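Local coordinates for malonyl CoA-acyl carrier protein transacylase (Bartonella henselae, PDB 3QAT), which transfers the malonyl group from malonyl-CoA to acyl carrier protein, the step that supplies the elongation unit for bacterial fatty acid synthesis, at residues A[165-170]-A[263-268]; A[9-14]-A[92-97]; A[99-104]-A[234-239]. All coordinates share one frame; numbering follows the deposited sequence.

Contact 1: A[165-170]-A[263-268]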
ATOM      1  N   ALA A 165       1.179 -12.101   6.258  1.00 11.05           N
ATOM      2  CA  ALA A 165       1.341 -11.168   5.138  1.00 10.60           C
ATOM      3  C   ALA A 165       1.238  -9.708   5.580  1.00 10.68           C
ATOM      4  O   ALA A 165       1.968  -8.856   5.088  1.00 10.25           O
ATOM      5  CB  ALA A 165       0.281 -11.464   4.089  1.00 10.72           C
ATOM      6  N   ASN A 166       0.297  -9.405   6.471  1.00 11.26           N
ATOM      7  CA  ASN A 166       0.181  -8.026   6.978  1.00 11.59           C
ATOM      8  C   ASN A 166      -0.005  -8.095   8.490  1.00 11.87           C
ATOM      9  O   ASN A 166      -0.799  -8.919   8.986  1.00 13.17           O
ATOM     10  CB  ASN A 166      -1.106  -7.315   6.559  1.00 11.00           C
ATOM     11  CG  ASN A 166      -1.294  -7.023   5.065  1.00 10.40           C
ATOM     12  OD1 ASN A 166      -2.365  -6.489   4.750  1.00 12.18           O
ATOM     13  ND2 ASN A 166      -0.313  -7.276   4.164  1.00 11.69           N
ATOM     14  N   ASP A 167       0.617  -7.184   9.220  1.00 11.24           N
ATOM     15  CA  ASP A 167       0.276  -6.948  10.605  1.00 11.82           C
ATOM     16  C   ASP A 167      -0.298  -5.522  10.589  1.00 10.83           C
ATOM     17  O   ASP A 167       0.463  -4.549  10.537  1.00 10.81           O
ATOM     18  CB  ASP A 167       1.552  -7.039  11.473  1.00 13.05           C
ATOM     19  CG  ASP A 167       1.309  -6.659  12.935  1.00 16.17           C
ATOM     20  OD1 ASP A 167       0.168  -6.759  13.407  1.00 18.72           O
ATOM     21  OD2 ASP A 167       2.270  -6.248  13.634  1.00 17.23           O
ATOM     22  N   ASN A 168      -1.628  -5.401  10.580  1.00 10.16           N
ATOM     23  CA  ASN A 168      -2.287  -4.111  10.296  1.00 10.26           C
ATOM     24  C   ASN A 168      -2.663  -3.228  11.468  1.00 11.55           C
ATOM     25  O   ASN A 168      -2.988  -2.049  11.280  1.00 12.31           O
ATOM     26  CB  ASN A 168      -3.493  -4.312   9.368  1.00  9.43           C
ATOM     27  CG  ASN A 168      -3.058  -4.646   7.957  1.00 10.78           C
ATOM     28  OD1 ASN A 168      -1.975  -4.216   7.522  1.00  8.96           O
ATOM     29  ND2 ASN A 168      -3.889  -5.408   7.230  1.00  9.44           N
ATOM     30  N   GLY A 169      -2.557  -3.768  12.667  1.00 12.44           N
ATOM     31  CA  GLY A 169      -2.973  -3.032  13.864  1.00 14.40           C
ATOM     32  C   GLY A 169      -4.434  -3.328  14.169  1.00 15.91           C
ATOM     33  O   GLY A 169      -5.146  -3.937  13.363  1.00 14.16           O
ATOM     34  N   GLY A 170      -4.887  -2.905  15.343  1.00 16.46           N
ATOM     35  CA  GLY A 170      -6.269  -3.124  15.725  1.00 17.86           C
ATOM     36  C   GLY A 170      -6.640  -4.593  15.821  1.00 17.82           C
ATOM     37  O   GLY A 170      -7.816  -4.945  15.688  1.00 19.35           O
ATOM     38  N   TRP A 263       2.716  -2.862   9.233  1.00  8.70           N
ATOM     39  CA  TRP A 263       1.997  -1.582   9.258  1.00  8.39           C
ATOM     40  C   TRP A 263       1.751  -1.068  10.682  1.00  8.98           C
ATOM     41  O   TRP A 263       1.937   0.128  10.961  1.00  9.94           O
ATOM     42  CB  TRP A 263       0.652  -1.609   8.447  1.00  8.73           C
ATOM     43  CG  TRP A 263       0.167  -0.193   8.207  1.00  7.86           C
ATOM     44  CD1 TRP A 263      -0.913   0.426   8.794  1.00  8.76           C
ATOM     45  CD2 TRP A 263       0.784   0.789   7.363  1.00  7.44           C
ATOM     46  NE1 TRP A 263      -1.016   1.730   8.336  1.00  8.84           N
ATOM     47  CE2 TRP A 263       0.017   1.978   7.461  1.00  7.91           C
ATOM     48  CE3 TRP A 263       1.921   0.772   6.530  1.00  8.20           C
ATOM     49  CZ2 TRP A 263       0.358   3.163   6.765  1.00  7.14           C
ATOM     50  CZ3 TRP A 263       2.254   1.937   5.822  1.00  8.33           C
ATOM     51  CH2 TRP A 263       1.471   3.111   5.938  1.00  7.95           C
ATOM     52  N   ARG A 264       1.336  -1.959  11.573  1.00  9.29           N
ATOM     53  CA  ARG A 264       1.157  -1.610  12.982  1.00  9.72           C
ATOM     54  C   ARG A 264       2.422  -0.927  13.531  1.00 10.71           C
ATOM     55  O   ARG A 264       2.360   0.163  14.099  1.00  9.89           O
ATOM     56  CB  ARG A 264       0.828  -2.870  13.807  1.00 10.77           C
ATOM     57  CG  ARG A 264       0.721  -2.571  15.329  1.00 13.47           C
ATOM     58  CD  ARG A 264       0.624  -3.838  16.161  1.00 15.69           C
ATOM     59  NE  ARG A 264       1.750  -4.769  15.967  1.00 19.38           N
ATOM     60  CZ  ARG A 264       2.902  -4.742  16.639  1.00 22.45           C
ATOM     61  NH1 ARG A 264       3.128  -3.817  17.561  1.00 20.96           N
ATOM     62  NH2 ARG A 264       3.847  -5.644  16.373  1.00 23.21           N
ATOM     63  N   GLU A 265       3.570  -1.583  13.336  1.00 10.45           N
ATOM     64  CA  GLU A 265       4.837  -1.052  13.855  1.00 11.04           C
ATOM     65  C   GLU A 265       5.209   0.270  13.203  1.00 10.49           C
ATOM     66  O   GLU A 265       5.799   1.144  13.847  1.00 11.80           O
ATOM     67  CB  GLU A 265       5.944  -2.074  13.629  1.00 11.37           C
ATOM     68  CG  GLU A 265       5.875  -3.289  14.598  1.00 12.40           C
ATOM     69  CD  GLU A 265       6.757  -4.436  14.126  1.00 16.70           C
ATOM     70  OE1 GLU A 265       6.470  -5.058  13.064  1.00 13.92           O
ATOM     71  OE2 GLU A 265       7.754  -4.723  14.827  1.00 16.74           O
ATOM     72  N   THR A 266       4.832   0.424  11.926  1.00 10.35           N
ATOM     73  CA  THR A 266       5.071   1.662  11.212  1.00 10.05           C
ATOM     74  C   THR A 266       4.335   2.828  11.859  1.00 10.56           C
ATOM     75  O   THR A 266       4.924   3.861  12.114  1.00 10.82           O
ATOM     76  CB  THR A 266       4.682   1.507   9.717  1.00  8.67           C
ATOM     77  OG1 THR A 266       5.575   0.565   9.109  1.00  9.24           O
ATOM     78  CG2 THR A 266       4.809   2.835   8.981  1.00  9.72           C
ATOM     79  N   ILE A 267       3.050   2.652  12.137  1.00 10.36           N
ATOM     80  CA  ILE A 267       2.266   3.726  12.732  1.00  9.96           C
ATOM     81  C   ILE A 267       2.748   4.005  14.165  1.00 10.36           C
ATOM     82  O   ILE A 267       2.850   5.179  14.588  1.00 11.14           O
ATOM     83  CB  ILE A 267       0.762   3.396  12.717  1.00  9.61           C
ATOM     84  CG1 ILE A 267       0.279   3.268  11.255  1.00  9.09           C
ATOM     85  CG2 ILE A 267      -0.042   4.480  13.501  1.00  9.89           C
ATOM     86  CD1 ILE A 267       0.581   4.507  10.373  1.00  9.05           C
ATOM     87  N   GLU A 268       3.070   2.943  14.899  1.00 11.33           N
ATOM     88  CA  GLU A 268       3.608   3.114  16.258  1.00 12.77           C
ATOM     89  C   GLU A 268       4.934   3.881  16.223  1.00 13.53           C
ATOM     90  O   GLU A 268       5.136   4.781  17.052  1.00 15.29           O
ATOM     91  CB  GLU A 268       3.747   1.774  16.979  1.00 13.15           C
ATOM     92  CG  GLU A 268       2.380   1.178  17.355  1.00 15.51           C
ATOM     93  CD  GLU A 268       2.447  -0.215  17.970  1.00 23.05           C
ATOM     94  OE1 GLU A 268       3.514  -0.852  17.923  1.00 28.57           O
ATOM     95  OE2 GLU A 268       1.420  -0.683  18.498  1.00 25.92           O
TER
HETATM   96  O   HOH W   1       3.824  -4.315  12.323  1.00  8.40           O

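Contact 2: A[9-14]-A[92-97]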
ATOM      1  N   PHE A   9       2.797  11.581   5.720  1.00  9.26           N
ATOM      2  CA  PHE A   9       1.848  11.212   4.647  1.00  8.80           C
ATOM      3  C   PHE A   9       1.904   9.691   4.464  1.00  9.20           C
ATOM      4  O   PHE A   9       2.990   9.107   4.270  1.00  9.29           O
ATOM      5  CB  PHE A   9       2.262  11.887   3.327  1.00  9.46           C
ATOM      6  CG  PHE A   9       1.807  13.317   3.170  1.00  9.48           C
ATOM      7  CD1 PHE A   9       1.288  14.069   4.248  1.00 10.63           C
ATOM      8  CD2 PHE A   9       1.903  13.927   1.912  1.00 12.04           C
ATOM      9  CE1 PHE A   9       0.879  15.390   4.061  1.00 11.21           C
ATOM     10  CE2 PHE A   9       1.513  15.258   1.716  1.00 11.45           C
ATOM     11  CZ  PHE A   9       0.991  15.995   2.793  1.00 13.36           C
ATOM     12  N   THR A  10       0.729   9.053   4.455  1.00  8.65           N
ATOM     13  CA  THR A  10       0.638   7.602   4.259  1.00  9.04           C
ATOM     14  C   THR A  10      -0.206   7.336   3.021  1.00  9.13           C
ATOM     15  O   THR A  10      -1.135   8.100   2.716  1.00  9.62           O
ATOM     16  CB  THR A  10       0.038   6.857   5.480  1.00  9.65           C
ATOM     17  OG1 THR A  10      -1.308   7.285   5.709  1.00  9.99           O
ATOM     18  CG2 THR A  10       0.880   7.118   6.756  1.00 10.06           C
ATOM     19  N   PHE A  11       0.145   6.273   2.297  1.00  6.86           N
ATOM     20  CA  PHE A  11      -0.443   6.014   0.980  1.00  6.60           C
ATOM     21  C   PHE A  11      -1.085   4.649   0.947  1.00  6.76           C
ATOM     22  O   PHE A  11      -0.437   3.647   1.256  1.00  7.09           O
ATOM     23  CB  PHE A  11       0.683   6.135  -0.079  1.00  6.00           C
ATOM     24  CG  PHE A  11       1.223   7.542  -0.208  1.00  7.35           C
ATOM     25  CD1 PHE A  11       2.169   8.042   0.706  1.00  7.09           C
ATOM     26  CD2 PHE A  11       0.748   8.388  -1.204  1.00  8.28           C
ATOM     27  CE1 PHE A  11       2.655   9.368   0.579  1.00  8.54           C
ATOM     28  CE2 PHE A  11       1.209   9.708  -1.333  1.00  9.08           C
ATOM     29  CZ  PHE A  11       2.167  10.203  -0.436  1.00  8.47           C
ATOM     30  N   PRO A  12      -2.373   4.595   0.586  1.00  6.87           N
ATOM     31  CA  PRO A  12      -3.093   3.336   0.656  1.00  8.02           C
ATOM     32  C   PRO A  12      -2.698   2.323  -0.409  1.00  7.39           C
ATOM     33  O   PRO A  12      -2.095   2.677  -1.451  1.00  7.85           O
ATOM     34  CB  PRO A  12      -4.565   3.739   0.519  1.00  9.53           C
ATOM     35  CG  PRO A  12      -4.564   5.047  -0.159  1.00  9.58           C
ATOM     36  CD  PRO A  12      -3.237   5.726   0.197  1.00  7.87           C
ATOM     37  N   GLY A  13      -3.042   1.071  -0.120  1.00  7.17           N
ATOM     38  CA  GLY A  13      -2.738  -0.036  -1.027  1.00  7.10           C
ATOM     39  C   GLY A  13      -3.971  -0.797  -1.465  1.00  6.93           C
ATOM     40  O   GLY A  13      -5.101  -0.314  -1.326  1.00  6.72           O
ATOM     41  N   GLN A  14      -3.726  -1.992  -1.994  1.00  7.27           N
ATOM     42  CA  GLN A  14      -4.788  -2.825  -2.581  1.00  7.20           C
ATOM     43  C   GLN A  14      -5.953  -2.974  -1.605  1.00  7.84           C
ATOM     44  O   GLN A  14      -5.739  -3.294  -0.399  1.00  8.72           O
ATOM     45  CB  GLN A  14      -4.168  -4.178  -2.901  1.00  8.81           C
ATOM     46  CG  GLN A  14      -5.148  -5.183  -3.526  1.00  9.52           C
ATOM     47  CD  GLN A  14      -5.330  -5.001  -5.037  1.00 11.23           C
ATOM     48  OE1 GLN A  14      -4.370  -4.790  -5.778  1.00 12.28           O
ATOM     49  NE2 GLN A  14      -6.575  -5.146  -5.501  1.00 10.27           N
ATOM     50  N   LYS A  92       7.308  15.181   7.621  1.00 16.71           N
ATOM     51  CA  LYS A  92       8.451  14.552   8.264  1.00 17.04           C
ATOM     52  C   LYS A  92       8.847  13.215   7.619  1.00 15.58           C
ATOM     53  O   LYS A  92      10.038  12.961   7.391  1.00 15.58           O
ATOM     54  CB  LYS A  92       8.183  14.369   9.767  1.00 18.22           C
ATOM     55  CG  LYS A  92       9.431  14.193  10.594  1.00 23.20           C
ATOM     56  CD  LYS A  92       9.141  14.369  12.105  1.00 26.56           C
ATOM     57  CE  LYS A  92      10.415  14.576  12.934  1.00 30.37           C
ATOM     58  NZ  LYS A  92      11.058  13.321  13.472  1.00 31.00           N
ATOM     59  N   PHE A  93       7.843  12.363   7.349  1.00 13.66           N
ATOM     60  CA  PHE A  93       8.084  11.036   6.804  1.00 12.41           C
ATOM     61  C   PHE A  93       6.979  10.667   5.822  1.00 11.43           C
ATOM     62  O   PHE A  93       5.866  11.189   5.924  1.00 11.27           O
ATOM     63  CB  PHE A  93       8.058   9.971   7.904  1.00 12.17           C
ATOM     64  CG  PHE A  93       8.992  10.255   9.069  1.00 13.63           C
ATOM     65  CD1 PHE A  93      10.368  10.247   8.883  1.00 17.50           C
ATOM     66  CD2 PHE A  93       8.476  10.509  10.337  1.00 15.71           C
ATOM     67  CE1 PHE A  93      11.240  10.508   9.977  1.00 17.77           C
ATOM     68  CE2 PHE A  93       9.329  10.759  11.426  1.00 16.78           C
ATOM     69  CZ  PHE A  93      10.705  10.759  11.231  1.00 16.52           C
ATOM     70  N   VAL A  94       7.316   9.758   4.908  1.00 10.59           N
ATOM     71  CA  VAL A  94       6.292   9.094   4.058  1.00  9.93           C
ATOM     72  C   VAL A  94       6.308   7.608   4.293  1.00  9.58           C
ATOM     73  O   VAL A  94       7.332   7.053   4.673  1.00  9.59           O
ATOM     74  CB  VAL A  94       6.442   9.425   2.545  1.00  9.65           C
ATOM     75  CG1 VAL A  94       6.202  10.923   2.301  1.00 11.07           C
ATOM     76  CG2 VAL A  94       7.800   8.961   2.005  1.00 10.89           C
ATOM     77  N   ALA A  95       5.158   6.961   4.089  1.00  8.33           N
ATOM     78  CA  ALA A  95       5.056   5.523   4.182  1.00  7.43           C
ATOM     79  C   ALA A  95       3.843   5.093   3.371  1.00  8.11           C
ATOM     80  O   ALA A  95       2.927   5.881   3.170  1.00  8.50           O
ATOM     81  CB  ALA A  95       4.873   5.085   5.647  1.00  8.01           C
ATOM     82  N   GLY A  96       3.844   3.855   2.897  1.00  6.57           N
ATOM     83  CA  GLY A  96       2.642   3.397   2.174  1.00  6.63           C
ATOM     84  C   GLY A  96       2.475   1.909   2.318  1.00  6.64           C
ATOM     85  O   GLY A  96       3.441   1.175   2.561  1.00  7.07           O
ATOM     86  N   HIS A  97       1.226   1.469   2.175  1.00  6.31           N
ATOM     87  CA  HIS A  97       0.925   0.066   2.393  1.00  7.04           C
ATOM     88  C   HIS A  97       1.156  -0.719   1.091  1.00  8.13           C
ATOM     89  O   HIS A  97       0.344  -0.668   0.175  1.00  7.27           O
ATOM     90  CB  HIS A  97      -0.505  -0.065   2.931  1.00  6.92           C
ATOM     91  CG  HIS A  97      -0.757  -1.344   3.658  1.00  6.60           C
ATOM     92  ND1 HIS A  97      -0.875  -2.550   3.008  1.00  9.21           N
ATOM     93  CD2 HIS A  97      -0.976  -1.595   4.974  1.00  6.71           C
ATOM     94  CE1 HIS A  97      -1.119  -3.504   3.899  1.00 10.04           C
ATOM     95  NE2 HIS A  97      -1.185  -2.950   5.098  1.00  8.41           N
TER
HETATM   96  O   HOH W   2      -0.968  -2.919  -1.971  1.00  5.89           O

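Contact 3: A[99-104]-A[234-239]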
ATOM      1  N   LEU A  99       1.762  -1.530  -2.305  1.00  7.15           N
ATOM      2  CA  LEU A  99       1.891  -0.720  -3.511  1.00  7.08           C
ATOM      3  C   LEU A  99       2.081   0.767  -3.119  1.00  5.79           C
ATOM      4  O   LEU A  99       2.706   1.547  -3.837  1.00  6.38           O
ATOM      5  CB  LEU A  99       0.669  -0.900  -4.427  1.00  6.71           C
ATOM      6  CG  LEU A  99      -0.610  -0.157  -4.028  1.00  7.49           C
ATOM      7  CD1 LEU A  99      -0.705   1.276  -4.529  1.00  7.96           C
ATOM      8  CD2 LEU A  99      -1.818  -0.963  -4.553  1.00  8.12           C
ATOM      9  N   GLY A 100       1.512   1.149  -1.972  1.00  6.34           N
ATOM     10  CA  GLY A 100       1.610   2.527  -1.486  1.00  6.21           C
ATOM     11  C   GLY A 100       3.048   2.992  -1.223  1.00  7.11           C
ATOM     12  O   GLY A 100       3.286   4.189  -1.173  1.00  7.24           O
ATOM     13  N   GLU A 101       3.998   2.061  -1.052  1.00  7.23           N
ATOM     14  CA  GLU A 101       5.413   2.475  -0.925  1.00  7.45           C
ATOM     15  C   GLU A 101       5.886   3.178  -2.207  1.00  7.71           C
ATOM     16  O   GLU A 101       6.680   4.130  -2.145  1.00  7.99           O
ATOM     17  CB  GLU A 101       6.324   1.282  -0.637  1.00  8.55           C
ATOM     18  CG  GLU A 101       5.952   0.498   0.603  1.00  9.11           C
ATOM     19  CD  GLU A 101       7.174  -0.164   1.254  1.00 12.01           C
ATOM     20  OE1 GLU A 101       7.706  -1.202   0.736  1.00 13.38           O
ATOM     21  OE2 GLU A 101       7.589   0.362   2.282  1.00  9.95           O
ATOM     22  N   TYR A 102       5.390   2.726  -3.362  1.00  6.62           N
ATOM     23  CA  TYR A 102       5.727   3.336  -4.632  1.00  7.29           C
ATOM     24  C   TYR A 102       5.097   4.699  -4.777  1.00  6.90           C
ATOM     25  O   TYR A 102       5.744   5.636  -5.227  1.00  7.29           O
ATOM     26  CB  TYR A 102       5.360   2.426  -5.830  1.00  6.75           C
ATOM     27  CG  TYR A 102       6.113   1.115  -5.817  1.00  7.18           C
ATOM     28  CD1 TYR A 102       7.251   0.923  -6.632  1.00  8.66           C
ATOM     29  CD2 TYR A 102       5.735   0.082  -4.951  1.00  7.11           C
ATOM     30  CE1 TYR A 102       7.987  -0.259  -6.595  1.00  7.61           C
ATOM     31  CE2 TYR A 102       6.467  -1.133  -4.917  1.00  7.61           C
ATOM     32  CZ  TYR A 102       7.595  -1.274  -5.736  1.00  7.51           C
ATOM     33  OH  TYR A 102       8.320  -2.442  -5.710  1.00  8.12           O
ATOM     34  N   SER A 103       3.829   4.822  -4.361  1.00  6.45           N
ATOM     35  CA  SER A 103       3.200   6.145  -4.347  1.00  6.72           C
ATOM     36  C   SER A 103       3.972   7.123  -3.463  1.00  7.17           C
ATOM     37  O   SER A 103       4.193   8.263  -3.843  1.00  8.16           O
ATOM     38  CB  SER A 103       1.771   6.040  -3.824  1.00  6.79           C
ATOM     39  OG  SER A 103       1.082   5.013  -4.538  1.00  7.01           O
ATOM     40  N   ALA A 104       4.378   6.643  -2.298  1.00  7.85           N
ATOM     41  CA  ALA A 104       5.153   7.443  -1.331  1.00  7.78           C
ATOM     42  C   ALA A 104       6.486   7.897  -1.942  1.00  7.90           C
ATOM     43  O   ALA A 104       6.874   9.068  -1.833  1.00  8.63           O
ATOM     44  CB  ALA A 104       5.375   6.614  -0.093  1.00  7.89           C
ATOM     45  N   LEU A 234      11.489   7.454   3.711  1.00 10.69           N
ATOM     46  CA  LEU A 234      10.432   6.450   3.654  1.00  9.73           C
ATOM     47  C   LEU A 234      10.512   5.515   4.867  1.00 10.75           C
ATOM     48  O   LEU A 234      11.578   4.921   5.130  1.00 11.51           O
ATOM     49  CB  LEU A 234      10.636   5.643   2.376  1.00 10.49           C
ATOM     50  CG  LEU A 234       9.654   4.470   2.202  1.00  8.27           C
ATOM     51  CD1 LEU A 234       8.284   4.958   1.710  1.00  9.51           C
ATOM     52  CD2 LEU A 234      10.241   3.381   1.284  1.00  9.73           C
ATOM     53  N   ILE A 235       9.393   5.323   5.578  1.00  9.52           N
ATOM     54  CA  ILE A 235       9.397   4.319   6.639  1.00 10.10           C
ATOM     55  C   ILE A 235       8.990   2.991   5.975  1.00  9.71           C
ATOM     56  O   ILE A 235       7.807   2.740   5.743  1.00 10.46           O
ATOM     57  CB  ILE A 235       8.425   4.664   7.792  1.00  9.82           C
ATOM     58  CG1 ILE A 235       8.587   6.117   8.245  1.00 10.43           C
ATOM     59  CG2 ILE A 235       8.627   3.666   8.972  1.00 11.09           C
ATOM     60  CD1 ILE A 235      10.043   6.537   8.621  1.00 12.19           C
ATOM     61  N   ALA A 236       9.976   2.179   5.624  1.00 10.64           N
ATOM     62  CA  ALA A 236       9.756   1.004   4.779  1.00 10.36           C
ATOM     63  C   ALA A 236       8.973  -0.082   5.481  1.00 10.59           C
ATOM     64  O   ALA A 236       9.148  -0.331   6.671  1.00 10.05           O
ATOM     65  CB  ALA A 236      11.091   0.440   4.251  1.00 11.38           C
ATOM     66  N   ASN A 237       8.125  -0.772   4.716  1.00  9.54           N
ATOM     67  CA  ASN A 237       7.308  -1.857   5.252  1.00  9.26           C
ATOM     68  C   ASN A 237       8.132  -2.980   5.908  1.00 10.05           C
ATOM     69  O   ASN A 237       7.646  -3.627   6.837  1.00 10.06           O
ATOM     70  CB  ASN A 237       6.489  -2.539   4.124  1.00  8.13           C
ATOM     71  CG  ASN A 237       5.339  -1.715   3.564  1.00  8.56           C
ATOM     72  OD1 ASN A 237       4.747  -2.158   2.586  1.00  8.24           O
ATOM     73  ND2 ASN A 237       4.959  -0.607   4.191  1.00  6.91           N
ATOM     74  N   VAL A 238       9.367  -3.208   5.418  1.00 10.93           N
ATOM     75  CA  VAL A 238      10.186  -4.341   5.840  1.00 12.44           C
ATOM     76  C   VAL A 238      11.026  -3.973   7.063  1.00 12.51           C
ATOM     77  O   VAL A 238      11.231  -4.804   7.952  1.00 13.30           O
ATOM     78  CB  VAL A 238      11.101  -4.819   4.660  1.00 13.49           C
ATOM     79  CG1 VAL A 238      12.241  -5.749   5.116  1.00 16.40           C
ATOM     80  CG2 VAL A 238      10.216  -5.521   3.623  1.00 15.18           C
ATOM     81  N   SER A 239      11.452  -2.720   7.116  1.00 12.70           N
ATOM     82  CA  SER A 239      12.469  -2.289   8.104  1.00 13.18           C
ATOM     83  C   SER A 239      11.926  -1.416   9.237  1.00 13.37           C
ATOM     84  O   SER A 239      12.504  -1.394  10.339  1.00 13.69           O
ATOM     85  CB  SER A 239      13.603  -1.556   7.408  1.00 14.05           C
ATOM     86  OG  SER A 239      13.137  -0.332   6.837  1.00 13.50           O
TER
HETATM   87  O   HOH W   3       6.381   2.538   3.359  1.00  7.48           O
HETATM   88  O   HOH W   4       9.818  -2.298   2.387  1.00  8.28           O

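Contact 1: A[165-170]-A[263-268]
R264 N, in the first turn of helix 263-272, donates to D167 O at 2.9 Å with an N-H...O angle of 169°. The axes of strand 165-169 and helix 263-268 come within 6.4 Å, 43° apart. The side chains of the same two residues form a salt bridge. OD2 of D167 takes the NE hydrogen of R264 on its syn side at 2.8 Å, while R264 NH2 adds a weak bond to the same oxygen. The contact is not coplanar: carboxylate and guanidinium planes stand 47° apart. The bend at chi3 of R264 folds the guanidinium back over the helix, where NH1 pairs with E268 OE1 at 3.0 Å; NH2 has a further partner in E146. Closer to the backbone, R264 CB lies 3.7 Å from G169 N. A water bound to D167 OD2 also meets N and OE1 of E265, an oxygen salt-bridged to R262 and R260 as well. On the W263 side, N168 OD1 sits 3.8 Å from W263 CB and accepts a hydrogen bond from H97. The chemistry joins the strand of the mixed sheet to the helix start through backbone and charge together; R264 would probably offset the charges of D167, E268 and E146, while R262 and R260 meet E265.

Contact 2: A[9-14]-A[92-97]
F11 and V94 meet on one face of a parallel strand pair, with F11 CE1 4.2 Å from V94 CG1 at the edge of the ring. A chi1 of -66° puts CG of F11 opposite its carbonyl carbon, and the ring edge at CD1 then comes 3.4 Å from A95 O, in the ring plane. Helix 100-107 packs on the same side, its A104 touching both F11 and V94. F9 joins them through CB, 4.2 Å from V94 CG1, but its ring leads away toward helix 62-82. On the other face, T10 stands next to A95; its OG1, between backbone N and carbonyl carbon (chi1 63°), bonds to F279 O in the adjoining strand. Four backbone bonds fix the register of F9, T10 and F11 against V94, A95 and G96, ending with H97 N to F11 O at 2.9 Å. The CA atoms of F11 and G96 are 4.2 Å apart. The H97 side chain leads away from the pair. Beyond the strands, G13 CA lies 3.4 Å from H97 O. Parallel backbone bonds thus satisfy the amides, one of them bent (F11 N to A95 O, 132°), and the F9, F11 and V94 side packs on helices 62-82 and 100-107, just before the turn that fits a nucleophile elbow.

Contact 3: A[99-104]-A[234-239]
E101, in the first turn of helix 100-107, which follows the GxSxG sequence, reaches across to N237; a strand, a sharp turn and this helix fit the nucleophile elbow of the acyltransferase fold. The direct polar link is a single hydrogen bond, N237 N to E101 OE2 at 2.7 Å with an N-H...O angle of 159°, and the donor approaches from above the carboxylate plane, 37° out of it. Stacking supplies the second kind of interaction. The carboxylate of E101 and the amide of N237 lie almost parallel, 5° apart, with E101 CD 3.3 Å from N237 CG. That amide is itself positioned by Q256 and S98 N at its oxygen and by G96 O at its nitrogen. E101 reaches it with CG beside the backbone N and the chain extended beyond. Water mediates a third group: one water lies 2.7 Å from E101 OE2 and 2.8 Å from I235 O, and another donates to OE1 while accepting from V238 N. OE2 is thus gripped by the N237 amide N-H and one water, OE1 by the second water, in a buried setting. Apolar packing is confined to the strand end of the contact, where L234 points toward the helix and its CD1 rests 3.8 Å from A104 CB.

Contact 2 lies at the middle of the set, its centre 6 Å from that of contact 3 and 12 Å from that of contact 1; contacts 1 and 3 are 13 Å apart. Strand 93-96, at one edge of the four-stranded parallel sheet, runs through a short turn into helix 100-107, so contacts 2 and 3 share one strand-turn-helix unit. Contact 1 brings in the five-stranded mixed sheet and helix 263-272. Along the chain contact 2 closes first, while contacts 1 and 3 interleave. Hydrogen bonds between side chains, and from side chain to backbone, tie the three together around the GxSxG turn, consistent with an active site between the two sheets.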